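Local coordinates for protein ribokinase, putative (Burkholderia thailandensis, PDB 3B1R) that is a nucleoside kinase of the ribokinase (PfkB) family, probably transferring a phosphate from ATP to the ribose of nucleosides such as inosine, at residues 17-22 and 106-111; 52-57 and 84-89; 285-290 and 305-310. All coordinates share one frame; numbering follows the deposited sequence.

Contact 1. Residues 17-22 and 106-111; sequences IAYDNI and TYSAQA. With AMP (adenosine monophosphate), chain G.
D20 and A111 stand side by side on neighbouring parallel strands, their side chains on the same face of the sheet and the A111 methyl 3.5 Å from D20 OD1, and together they floor the ribose of the AMP in the nucleoside site. The carboxylate of D20 takes the sugar diol with both oxygens: AMP O2' donates to OD1 at 2.7 Å and O3' to OD2 at 2.5 Å, a two-pronged grip that fixes the rotation of the carboxylate against the ribose. D20 can do this because its CG stands anti to the carbonyl carbon (chi1 -62°). A18 CB lies 3.5 Å from AMP O2', and behind it A18 CB meets A109 CB.

The strand pairing positions these groups. Y19 N donates to A109 O at 2.9 Å, A111 N to Y19 O at 2.8 Å, and N21 N to A111 O. On the other face, Y19 CE2 touches S108 CB at 4.0 Å, while the Y19 hydroxyl bonds to D82 O. Just before the strand bonds begin, a water accepts from A109 N and lies within hydrogen-bonding distance of I17 O. Strands 18-24 and 109-115 are the inner pair of the four-stranded lid sheet, flanked by 53-55 and 122-126, with helix 84-93 packed against I17 and Y19.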
loop_
_atom_site.group_PDB
_atom_site.type_symbol
_atom_site.label_atom_id
_atom_site.label_comp_id
_atom_site.label_asym_id
_atom_site.label_seq_id
_atom_site.Cartn_x
_atom_site.Cartn_y
_atom_site.Cartn_z
ATOM N N ILE A 17 -17.654 -10.785 -0.665
ATOM C CA ILE A 17 -18.383 -9.695 -0.012
ATOM C C ILE A 17 -17.494 -9.268 1.161
ATOM O O ILE A 17 -17.164 -10.074 2.028
ATOM C CB ILE A 17 -19.791 -10.121 0.484
ATOM C CG1 ILE A 17 -20.486 -11.018 -0.554
ATOM C CG2 ILE A 17 -20.633 -8.886 0.764
ATOM C CD1 ILE A 17 -21.641 -11.829 -0.001
ATOM N N ALA A 18 -17.085 -8.009 1.158
ATOM C CA ALA A 18 -15.943 -7.587 1.965
ATOM C C ALA A 18 -16.084 -6.171 2.502
ATOM O O ALA A 18 -16.869 -5.376 1.984
ATOM C CB ALA A 18 -14.679 -7.682 1.118
ATOM N N TYR A 19 -15.310 -5.857 3.537
ATOM C CA TYR A 19 -15.160 -4.476 3.967
ATOM C C TYR A 19 -13.839 -3.904 3.492
ATOM O O TYR A 19 -12.782 -4.473 3.736
ATOM C CB TYR A 19 -15.303 -4.348 5.488
ATOM C CG TYR A 19 -16.678 -4.706 5.977
ATOM C CD1 TYR A 19 -17.788 -3.956 5.604
ATOM C CD2 TYR A 19 -16.871 -5.788 6.833
ATOM C CE1 TYR A 19 -19.074 -4.293 6.057
ATOM C CE2 TYR A 19 -18.143 -6.127 7.288
ATOM C CZ TYR A 19 -19.236 -5.383 6.889
ATOM O OH TYR A 19 -20.493 -5.712 7.345
ATOM N N ASP A 20 -13.910 -2.770 2.811
ATOM C CA ASP A 20 -12.733 -2.136 2.261
ATOM C C ASP A 20 -12.288 -0.921 3.066
ATOM O O ASP A 20 -13.097 -0.095 3.514
ATOM C CB ASP A 20 -12.962 -1.715 0.812
ATOM C CG ASP A 20 -13.262 -2.896 -0.117
ATOM O OD1 ASP A 20 -13.089 -4.075 0.289
ATOM O OD2 ASP A 20 -13.667 -2.625 -1.269
ATOM N N ASN A 21 -10.975 -0.838 3.218
ATOM C CA ASN A 21 -10.300 0.268 3.845
ATOM C C ASN A 21 -9.285 0.733 2.786
ATOM O O ASN A 21 -8.278 0.078 2.546
ATOM C CB ASN A 21 -9.640 -0.217 5.147
ATOM C CG ASN A 21 -10.614 -1.027 6.043
ATOM O OD1 ASN A 21 -11.388 -0.458 6.816
ATOM N ND2 ASN A 21 -10.573 -2.358 5.928
ATOM N N ILE A 22 -9.570 1.860 2.151
ATOM C CA ILE A 22 -8.882 2.264 0.916
ATOM C C ILE A 22 -8.010 3.506 1.079
ATOM O O ILE A 22 -8.460 4.529 1.574
ATOM C CB ILE A 22 -9.905 2.465 -0.247
ATOM C CG1 ILE A 22 -10.697 1.169 -0.484
ATOM C CG2 ILE A 22 -9.201 2.937 -1.518
ATOM C CD1 ILE A 22 -12.099 1.372 -1.126
ATOM N N THR A 106 -17.327 -16.005 12.772
ATOM C CA THR A 106 -16.163 -15.700 11.935
ATOM C C THR A 106 -16.326 -14.304 11.350
ATOM O O THR A 106 -17.440 -13.791 11.247
ATOM C CB THR A 106 -15.932 -16.739 10.814
ATOM O OG1 THR A 106 -17.162 -17.400 10.508
ATOM C CG2 THR A 106 -14.896 -17.781 11.246
ATOM N N TYR A 107 -15.207 -13.681 11.000
ATOM C CA TYR A 107 -15.230 -12.329 10.483
ATOM C C TYR A 107 -15.389 -12.340 8.971
ATOM O O TYR A 107 -14.953 -13.272 8.283
ATOM C CB TYR A 107 -13.966 -11.565 10.891
ATOM C CG TYR A 107 -13.915 -11.203 12.362
ATOM C CD1 TYR A 107 -14.352 -9.957 12.803
ATOM C CD2 TYR A 107 -13.420 -12.107 13.311
ATOM C CE1 TYR A 107 -14.311 -9.608 14.153
ATOM C CE2 TYR A 107 -13.370 -11.772 14.662
ATOM C CZ TYR A 107 -13.816 -10.515 15.074
ATOM O OH TYR A 107 -13.780 -10.168 16.405
ATOM N N SER A 108 -16.042 -11.295 8.482
ATOM C CA SER A 108 -16.217 -11.069 7.069
ATOM C C SER A 108 -14.884 -10.590 6.510
ATOM O O SER A 108 -14.094 -9.938 7.217
ATOM C CB SER A 108 -17.297 -10.012 6.824
ATOM O OG SER A 108 -18.500 -10.335 7.508
ATOM N N ALA A 109 -14.651 -10.918 5.244
ATOM C CA ALA A 109 -13.479 -10.452 4.510
ATOM C C ALA A 109 -13.235 -8.964 4.694
ATOM O O ALA A 109 -14.167 -8.179 4.831
ATOM C CB ALA A 109 -13.615 -10.782 3.022
ATOM N N GLN A 110 -11.963 -8.589 4.703
ATOM C CA GLN A 110 -11.589 -7.192 4.745
ATOM C C GLN A 110 -10.398 -6.974 3.830
ATOM O O GLN A 110 -9.462 -7.774 3.811
ATOM C CB GLN A 110 -11.296 -6.731 6.183
ATOM C CG GLN A 110 -10.111 -7.406 6.816
ATOM C CD GLN A 110 -9.821 -6.919 8.218
ATOM O OE1 GLN A 110 -9.568 -5.731 8.438
ATOM N NE2 GLN A 110 -9.840 -7.843 9.178
ATOM N N ALA A 111 -10.457 -5.906 3.049
ATOM C CA ALA A 111 -9.380 -5.584 2.127
ATOM C C ALA A 111 -8.729 -4.283 2.551
ATOM O O ALA A 111 -9.404 -3.265 2.675
ATOM C CB ALA A 111 -9.919 -5.476 0.715
HETATM P P AMP G . -12.096 -4.043 -8.457
HETATM O O1P AMP G . -11.565 -4.956 -9.550
HETATM O O2P AMP G . -11.346 -2.742 -8.293
HETATM O O3P AMP G . -13.591 -3.830 -8.542
HETATM O "O5'" AMP G . -11.901 -4.876 -7.098
HETATM C "C5'" AMP G . -11.876 -4.266 -5.809
HETATM C "C4'" AMP G . -12.510 -5.253 -4.843
HETATM O "O4'" AMP G . -11.668 -6.396 -4.734
HETATM C "C3'" AMP G . -12.606 -4.679 -3.435
HETATM O "O3'" AMP G . -13.961 -4.228 -3.190
HETATM C "C2'" AMP G . -12.075 -5.795 -2.524
HETATM O "O2'" AMP G . -12.989 -6.099 -1.469
HETATM C "C1'" AMP G . -11.924 -6.986 -3.477
HETATM N N9 AMP G . -10.780 -7.878 -3.291
HETATM C C8 AMP G . -9.500 -7.493 -3.144
HETATM N N7 AMP G . -8.688 -8.557 -3.045
HETATM C C5 AMP G . -9.468 -9.648 -3.142
HETATM C C6 AMP G . -9.227 -11.089 -3.097
HETATM N N6 AMP G . -7.961 -11.537 -2.933
HETATM N N1 AMP G . -10.296 -11.903 -3.240
HETATM C C2 AMP G . -11.553 -11.438 -3.400
HETATM N N3 AMP G . -11.844 -10.118 -3.434
HETATM C C4 AMP G . -10.849 -9.201 -3.312
HETATM O O HOH W 1 -16.817 -12.118 3.905
#

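Contact 2. Residues 52-57 and 84-89; sequences REFGGC and QPYLDR. With AMP (adenosine monophosphate), chain G.
F54, on the edge strand of the lid sheet of this ribokinase-fold kinase, leans its ring onto helix 84-93 just before the chain enters the glycine pair that meets the nucleoside. Strand 53-55 and helix 84-89 run at 71° to each other, and the phenyl ring reaches across to three helix residues. Its edge is turned toward the face of Y86 in a T-shaped stack, centroids 5.2 Å apart and planes at 80°, with F54 CD2 over the centre of the tyrosine ring. One face of F54 receives the aliphatic end of R89 in a CH-pi contact, R89 CD lying 3.6 Å from the ring centroid. The R89 chain is extended from CG to NE. It is CD that sits over the ring; the guanidinium, though nearly parallel to the phenyl plane, lies off toward F54 CB and CD1, while NH2 bonds to Q298. F54 CE2 also comes within 3.4 Å of P85 O.

G55 follows, its CA packed 3.7 Å from AMP O3'. The G55 carbonyl is held from the helix side, since the hydroxyl of Y86, also bonded to Q298, donates to G55 O at 2.8 Å, approaching 18° out of the carbonyl plane. G56, at the N-cap position of helix 57-67, adopts a positive phi and gives its amide to the ribose: G56 N bonds to AMP O3' at 2.9 Å and more weakly to O2'. C57 then brings SG to 3.6 Å from AMP O4'.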
loop_
_atom_site.group_PDB
_atom_site.type_symbol
_atom_site.label_atom_id
_atom_site.label_comp_id
_atom_site.label_asym_id
_atom_site.label_seq_id
_atom_site.Cartn_x
_atom_site.Cartn_y
_atom_site.Cartn_z
ATOM N N ARG A 52 -14.464 3.056 6.771
ATOM C CA ARG A 52 -14.626 1.702 6.215
ATOM C C ARG A 52 -15.718 1.687 5.120
ATOM O O ARG A 52 -16.800 2.227 5.323
ATOM C CB ARG A 52 -14.919 0.713 7.353
ATOM C CG ARG A 52 -15.159 -0.742 6.943
ATOM C CD ARG A 52 -15.202 -1.648 8.171
ATOM N NE ARG A 52 -13.859 -2.109 8.506
ATOM C CZ ARG A 52 -13.525 -3.362 8.806
ATOM N NH1 ARG A 52 -12.257 -3.645 9.068
ATOM N NH2 ARG A 52 -14.442 -4.323 8.869
ATOM N N GLU A 53 -15.423 1.101 3.954
ATOM C CA GLU A 53 -16.387 1.081 2.831
ATOM C C GLU A 53 -17.060 -0.277 2.635
ATOM O O GLU A 53 -16.573 -1.303 3.113
ATOM C CB GLU A 53 -15.724 1.476 1.504
ATOM C CG GLU A 53 -14.708 2.589 1.555
ATOM C CD GLU A 53 -15.293 3.961 1.293
ATOM O OE1 GLU A 53 -16.537 4.086 1.223
ATOM O OE2 GLU A 53 -14.497 4.916 1.155
ATOM N N PHE A 54 -18.188 -0.276 1.927
ATOM C CA PHE A 54 -18.822 -1.507 1.467
ATOM C C PHE A 54 -18.225 -1.928 0.132
ATOM O O PHE A 54 -18.220 -1.156 -0.823
ATOM C CB PHE A 54 -20.337 -1.317 1.354
ATOM C CG PHE A 54 -20.974 -0.925 2.651
ATOM C CD1 PHE A 54 -21.155 0.416 2.971
ATOM C CD2 PHE A 54 -21.359 -1.898 3.571
ATOM C CE1 PHE A 54 -21.731 0.779 4.185
ATOM C CE2 PHE A 54 -21.929 -1.545 4.787
ATOM C CZ PHE A 54 -22.114 -0.207 5.097
ATOM N N GLY A 55 -17.702 -3.148 0.080
ATOM C CA GLY A 55 -17.015 -3.637 -1.105
ATOM C C GLY A 55 -17.115 -5.135 -1.278
ATOM O O GLY A 55 -18.136 -5.750 -0.927
ATOM N N GLY A 56 -16.051 -5.720 -1.817
ATOM C CA GLY A 56 -16.086 -7.104 -2.279
ATOM C C GLY A 56 -16.608 -7.142 -3.703
ATOM O O GLY A 56 -17.511 -6.378 -4.065
ATOM N N CYS A 57 -16.054 -8.047 -4.504
ATOM C CA CYS A 57 -16.392 -8.116 -5.928
ATOM C C CYS A 57 -17.881 -8.386 -6.179
ATOM O O CYS A 57 -18.507 -7.695 -6.981
ATOM C CB CYS A 57 -15.496 -9.122 -6.642
ATOM S SG CYS A 57 -13.726 -8.824 -6.314
ATOM N N GLN A 84 -24.105 -7.446 9.971
ATOM C CA GLN A 84 -25.288 -6.584 9.976
ATOM C C GLN A 84 -25.213 -5.285 9.152
ATOM O O GLN A 84 -26.156 -4.973 8.429
ATOM C CB GLN A 84 -25.729 -6.270 11.418
ATOM C CG GLN A 84 -27.243 -6.199 11.593
ATOM C CD GLN A 84 -27.936 -7.499 11.197
ATOM O OE1 GLN A 84 -27.625 -8.572 11.720
ATOM N NE2 GLN A 84 -28.885 -7.404 10.270
ATOM N N PRO A 85 -24.111 -4.514 9.265
ATOM C CA PRO A 85 -24.103 -3.291 8.472
ATOM C C PRO A 85 -24.169 -3.543 6.956
ATOM O O PRO A 85 -24.751 -2.724 6.219
ATOM C CB PRO A 85 -22.791 -2.605 8.878
ATOM C CG PRO A 85 -21.987 -3.660 9.575
ATOM C CD PRO A 85 -22.974 -4.561 10.202
ATOM N N TYR A 86 -23.604 -4.663 6.493
ATOM C CA TYR A 86 -23.746 -5.026 5.074
ATOM C C TYR A 86 -25.146 -5.568 4.754
ATOM O O TYR A 86 -25.725 -5.207 3.731
ATOM C CB TYR A 86 -22.665 -6.013 4.615
ATOM C CG TYR A 86 -22.144 -5.726 3.224
ATOM C CD1 TYR A 86 -20.774 -5.722 2.957
ATOM C CD2 TYR A 86 -23.020 -5.432 2.173
ATOM C CE1 TYR A 86 -20.299 -5.447 1.675
ATOM C CE2 TYR A 86 -22.557 -5.153 0.895
ATOM C CZ TYR A 86 -21.198 -5.165 0.647
ATOM O OH TYR A 86 -20.744 -4.882 -0.621
ATOM N N LEU A 87 -25.688 -6.426 5.619
ATOM C CA LEU A 87 -27.044 -6.964 5.409
ATOM C C LEU A 87 -28.117 -5.859 5.370
ATOM O O LEU A 87 -29.015 -5.883 4.511
ATOM C CB LEU A 87 -27.413 -8.007 6.472
ATOM C CG LEU A 87 -26.428 -9.048 7.004
ATOM C CD1 LEU A 87 -26.986 -9.658 8.290
ATOM C CD2 LEU A 87 -26.133 -10.125 5.989
ATOM N N ASP A 88 -28.004 -4.896 6.289
ATOM C CA ASP A 88 -28.911 -3.749 6.363
ATOM C C ASP A 88 -28.850 -2.899 5.097
ATOM O O ASP A 88 -29.876 -2.395 4.644
ATOM C CB ASP A 88 -28.553 -2.833 7.542
ATOM C CG ASP A 88 -28.760 -3.479 8.911
ATOM O OD1 ASP A 88 -29.192 -4.655 9.037
ATOM O OD2 ASP A 88 -28.454 -2.771 9.887
ATOM N N ARG A 89 -27.644 -2.709 4.559
ATOM C CA ARG A 89 -27.462 -1.960 3.311
ATOM C C ARG A 89 -28.144 -2.686 2.146
ATOM O O ARG A 89 -28.802 -2.061 1.292
ATOM C CB ARG A 89 -25.971 -1.741 3.019
ATOM C CG ARG A 89 -25.676 -1.047 1.682
ATOM C CD ARG A 89 -24.189 -0.826 1.505
ATOM N NE ARG A 89 -23.819 -0.340 0.174
ATOM C CZ ARG A 89 -23.725 0.946 -0.153
ATOM N NH1 ARG A 89 -23.993 1.892 0.740
ATOM N NH2 ARG A 89 -23.361 1.298 -1.378
HETATM P P AMP G . -12.096 -4.043 -8.457
HETATM O O1P AMP G . -11.565 -4.956 -9.550
HETATM O O2P AMP G . -11.346 -2.742 -8.293
HETATM O O3P AMP G . -13.591 -3.830 -8.542
HETATM O "O5'" AMP G . -11.901 -4.876 -7.098
HETATM C "C5'" AMP G . -11.876 -4.266 -5.809
HETATM C "C4'" AMP G . -12.510 -5.253 -4.843
HETATM O "O4'" AMP G . -11.668 -6.396 -4.734
HETATM C "C3'" AMP G . -12.606 -4.679 -3.435
HETATM O "O3'" AMP G . -13.961 -4.228 -3.190
HETATM C "C2'" AMP G . -12.075 -5.795 -2.524
HETATM O "O2'" AMP G . -12.989 -6.099 -1.469
HETATM C "C1'" AMP G . -11.924 -6.986 -3.477
HETATM N N9 AMP G . -10.780 -7.878 -3.291
HETATM C C8 AMP G . -9.500 -7.493 -3.144
HETATM N N7 AMP G . -8.688 -8.557 -3.045
HETATM C C5 AMP G . -9.468 -9.648 -3.142
HETATM C C6 AMP G . -9.227 -11.089 -3.097
HETATM N N6 AMP G . -7.961 -11.537 -2.933
HETATM N N1 AMP G . -10.296 -11.903 -3.240
HETATM C C2 AMP G . -11.553 -11.438 -3.400
HETATM N N3 AMP G . -11.844 -10.118 -3.434
HETATM C C4 AMP G . -10.849 -9.201 -3.312
#

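Contact 3. Residues 285-290 and 305-310; sequences SLMGAL and AEIDAR. With AMP (adenosine monophosphate), chain H.
Two helices of the large domain, 277-291 and 304-315, pack here at the C-terminal end of the ribokinase fold, the first of them also forming part of the wall of the second AMP site, the one that binds ADP in this protein. Their short segments cross at 109° with axes 11.0 Å apart, so they meet through side-chain ends. I307 is the residue at the middle of the patch, and three carbons of its side chain each have a different partner. CG2 meets L286 CD2 at 3.8 Å, CG1 meets L290 CD1 at 4.0 Å, and CD1 meets the sulfur of M287, SD, at 3.9 Å. The bend of the methionine at chi2 puts SD there, and a further bend at chi3 turns CE; the M287 side chain crosses that of I307 at about a right angle. L286, with CG anti to the backbone N (chi1 -178°), extends toward I307 and meets it at a slant, and its CD2 also lies 3.5 Å from I307 O.

One turn further on, R310 closes the patch. Its chain bends at chi2 and chi3 and runs antiparallel alongside L290, bringing one face of the guanidinium over a leucine methyl, with NH1 3.4 Å from L290 CD2. The CB of R310 adds a looser touch on L286 CD1.

The nucleotide lies beyond the other face of helix 277-291. There S285 OG accepts from AMP O2' at 3.0 Å, and G288 CA packs against O4'. S285 OG is also bonded to P246 O. No hydrogen bond joins the two helix segments, which implies that apolar packing carries this join, with the arginine meeting the leucines through one face of its guanidinium and its CB.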
loop_
_atom_site.group_PDB
_atom_site.type_symbol
_atom_site.label_atom_id
_atom_site.label_comp_id
_atom_site.label_asym_id
_atom_site.label_seq_id
_atom_site.Cartn_x
_atom_site.Cartn_y
_atom_site.Cartn_z
ATOM N N SER A 285 -18.238 1.064 -19.821
ATOM C CA SER A 285 -17.215 2.079 -19.738
ATOM C C SER A 285 -17.760 3.328 -19.046
ATOM O O SER A 285 -17.048 3.979 -18.270
ATOM C CB SER A 285 -16.686 2.413 -21.121
ATOM O OG SER A 285 -15.669 3.382 -21.027
ATOM N N LEU A 286 -19.026 3.647 -19.325
ATOM C CA LEU A 286 -19.685 4.740 -18.626
ATOM C C LEU A 286 -19.675 4.486 -17.122
ATOM O O LEU A 286 -19.219 5.335 -16.378
ATOM C CB LEU A 286 -21.107 4.983 -19.135
ATOM C CG LEU A 286 -21.819 6.168 -18.462
ATOM C CD1 LEU A 286 -21.016 7.459 -18.581
ATOM C CD2 LEU A 286 -23.201 6.350 -19.044
ATOM N N MET A 287 -20.145 3.318 -16.684
ATOM C CA MET A 287 -20.176 3.002 -15.247
ATOM C C MET A 287 -18.793 3.236 -14.645
ATOM O O MET A 287 -18.665 3.883 -13.607
ATOM C CB MET A 287 -20.654 1.565 -14.980
ATOM C CG MET A 287 -22.086 1.265 -15.406
ATOM S SD MET A 287 -23.397 2.248 -14.618
ATOM C CE MET A 287 -23.393 1.602 -12.954
ATOM N N GLY A 288 -17.770 2.742 -15.341
ATOM C CA GLY A 288 -16.364 2.947 -14.981
ATOM C C GLY A 288 -15.981 4.411 -14.794
ATOM O O GLY A 288 -15.320 4.750 -13.814
ATOM N N ALA A 289 -16.409 5.274 -15.718
ATOM C CA ALA A 289 -16.148 6.719 -15.615
ATOM C C ALA A 289 -16.896 7.411 -14.466
ATOM O O ALA A 289 -16.325 8.279 -13.782
ATOM C CB ALA A 289 -16.432 7.420 -16.938
ATOM N N LEU A 290 -18.156 7.038 -14.253
ATOM C CA LEU A 290 -18.952 7.602 -13.157
ATOM C C LEU A 290 -18.441 7.207 -11.782
ATOM O O LEU A 290 -18.513 8.009 -10.844
ATOM C CB LEU A 290 -20.430 7.208 -13.270
ATOM C CG LEU A 290 -21.214 7.718 -14.490
ATOM C CD1 LEU A 290 -22.629 7.160 -14.448
ATOM C CD2 LEU A 290 -21.245 9.251 -14.566
ATOM N N ALA A 305 -31.888 7.576 -14.851
ATOM C CA ALA A 305 -32.103 8.710 -15.749
ATOM C C ALA A 305 -30.808 9.504 -15.926
ATOM O O ALA A 305 -30.514 9.988 -17.026
ATOM C CB ALA A 305 -33.236 9.603 -15.253
ATOM N N GLU A 306 -30.017 9.610 -14.857
ATOM C CA GLU A 306 -28.735 10.305 -14.943
ATOM C C GLU A 306 -27.716 9.513 -15.759
ATOM O O GLU A 306 -27.014 10.081 -16.594
ATOM C CB GLU A 306 -28.198 10.669 -13.552
ATOM C CG GLU A 306 -28.897 11.901 -12.953
ATOM C CD GLU A 306 -28.448 12.248 -11.543
ATOM O OE1 GLU A 306 -27.613 11.517 -10.955
ATOM O OE2 GLU A 306 -28.951 13.267 -11.013
ATOM N N ILE A 307 -27.660 8.202 -15.539
ATOM C CA ILE A 307 -26.847 7.346 -16.389
ATOM C C ILE A 307 -27.295 7.456 -17.845
ATOM O O ILE A 307 -26.464 7.530 -18.744
ATOM C CB ILE A 307 -26.862 5.877 -15.930
ATOM C CG1 ILE A 307 -26.325 5.760 -14.501
ATOM C CG2 ILE A 307 -26.049 5.003 -16.911
ATOM C CD1 ILE A 307 -26.589 4.407 -13.841
ATOM N N ASP A 308 -28.604 7.497 -18.071
ATOM C CA ASP A 308 -29.135 7.570 -19.436
ATOM C C ASP A 308 -28.775 8.881 -20.150
ATOM O O ASP A 308 -28.364 8.863 -21.309
ATOM C CB ASP A 308 -30.646 7.335 -19.453
ATOM C CG ASP A 308 -31.015 5.871 -19.676
ATOM O OD1 ASP A 308 -30.104 5.013 -19.768
ATOM O OD2 ASP A 308 -32.225 5.578 -19.770
ATOM N N ALA A 309 -28.933 10.002 -19.441
ATOM C CA ALA A 309 -28.563 11.327 -19.935
ATOM C C ALA A 309 -27.078 11.420 -20.295
ATOM O O ALA A 309 -26.725 11.922 -21.373
ATOM C CB ALA A 309 -28.941 12.404 -18.910
ATOM N N ARG A 310 -26.218 10.908 -19.410
ATOM C CA ARG A 310 -24.765 10.929 -19.634
ATOM C C ARG A 310 -24.374 10.056 -20.825
ATOM O O ARG A 310 -23.417 10.357 -21.534
ATOM C CB ARG A 310 -23.991 10.460 -18.387
ATOM C CG ARG A 310 -24.063 11.369 -17.145
ATOM C CD ARG A 310 -23.089 12.553 -17.205
ATOM N NE ARG A 310 -21.854 12.198 -17.888
ATOM C CZ ARG A 310 -20.666 12.036 -17.312
ATOM N NH1 ARG A 310 -20.497 12.220 -15.999
ATOM N NH2 ARG A 310 -19.633 11.703 -18.075
HETATM P P AMP H . -9.754 -0.687 -14.953
HETATM O O1P AMP H . -10.266 -1.776 -14.040
HETATM O O2P AMP H . -8.835 0.265 -14.236
HETATM O O3P AMP H . -9.241 -1.207 -16.276
HETATM O "O5'" AMP H . -11.043 0.201 -15.283
HETATM C "C5'" AMP H . -12.212 -0.433 -15.752
HETATM C "C4'" AMP H . -12.941 0.502 -16.692
HETATM O "O4'" AMP H . -13.397 1.633 -15.940
HETATM C "C3'" AMP H . -12.109 1.054 -17.850
HETATM O "O3'" AMP H . -12.037 0.203 -19.011
HETATM C "C2'" AMP H . -12.880 2.330 -18.121
HETATM O "O2'" AMP H . -14.103 2.093 -18.842
HETATM C "C1'" AMP H . -13.256 2.810 -16.736
HETATM N N9 AMP H . -12.105 3.629 -16.298
HETATM C C8 AMP H . -11.047 3.249 -15.548
HETATM N N7 AMP H . -10.173 4.284 -15.384
HETATM C C5 AMP H . -10.673 5.344 -16.061
HETATM C C6 AMP H . -10.274 6.748 -16.310
HETATM N N6 AMP H . -9.122 7.236 -15.795
HETATM N N1 AMP H . -11.081 7.517 -17.077
HETATM C C2 AMP H . -12.230 7.050 -17.604
HETATM N N3 AMP H . -12.656 5.787 -17.411
HETATM C C4 AMP H . -11.941 4.909 -16.658
#

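Overall arrangement
From the N terminus, strand 18-24 is the first strand to enter these contacts, and the chain returns to it at strand 109-115, with 83 residues between segments 17-22 and 106-111, where contact 1 closes a long loop. Contact 2 forms wholly within that loop, joining edge strand 53-55 to helix 84-93. The two touch directly: strands 18-24 and 53-55 are neighbours in the lid sheet, with D20 O close to E53 N, and both contacts meet the same AMP. Contact 2 thus ties the lid to a helix of the large domain. Contact 3 follows in series, closing a short loop between two C-terminal helices beside the other AMP; its centre lies about 27 Å from that of contact 1 and 23 Å from that of contact 2.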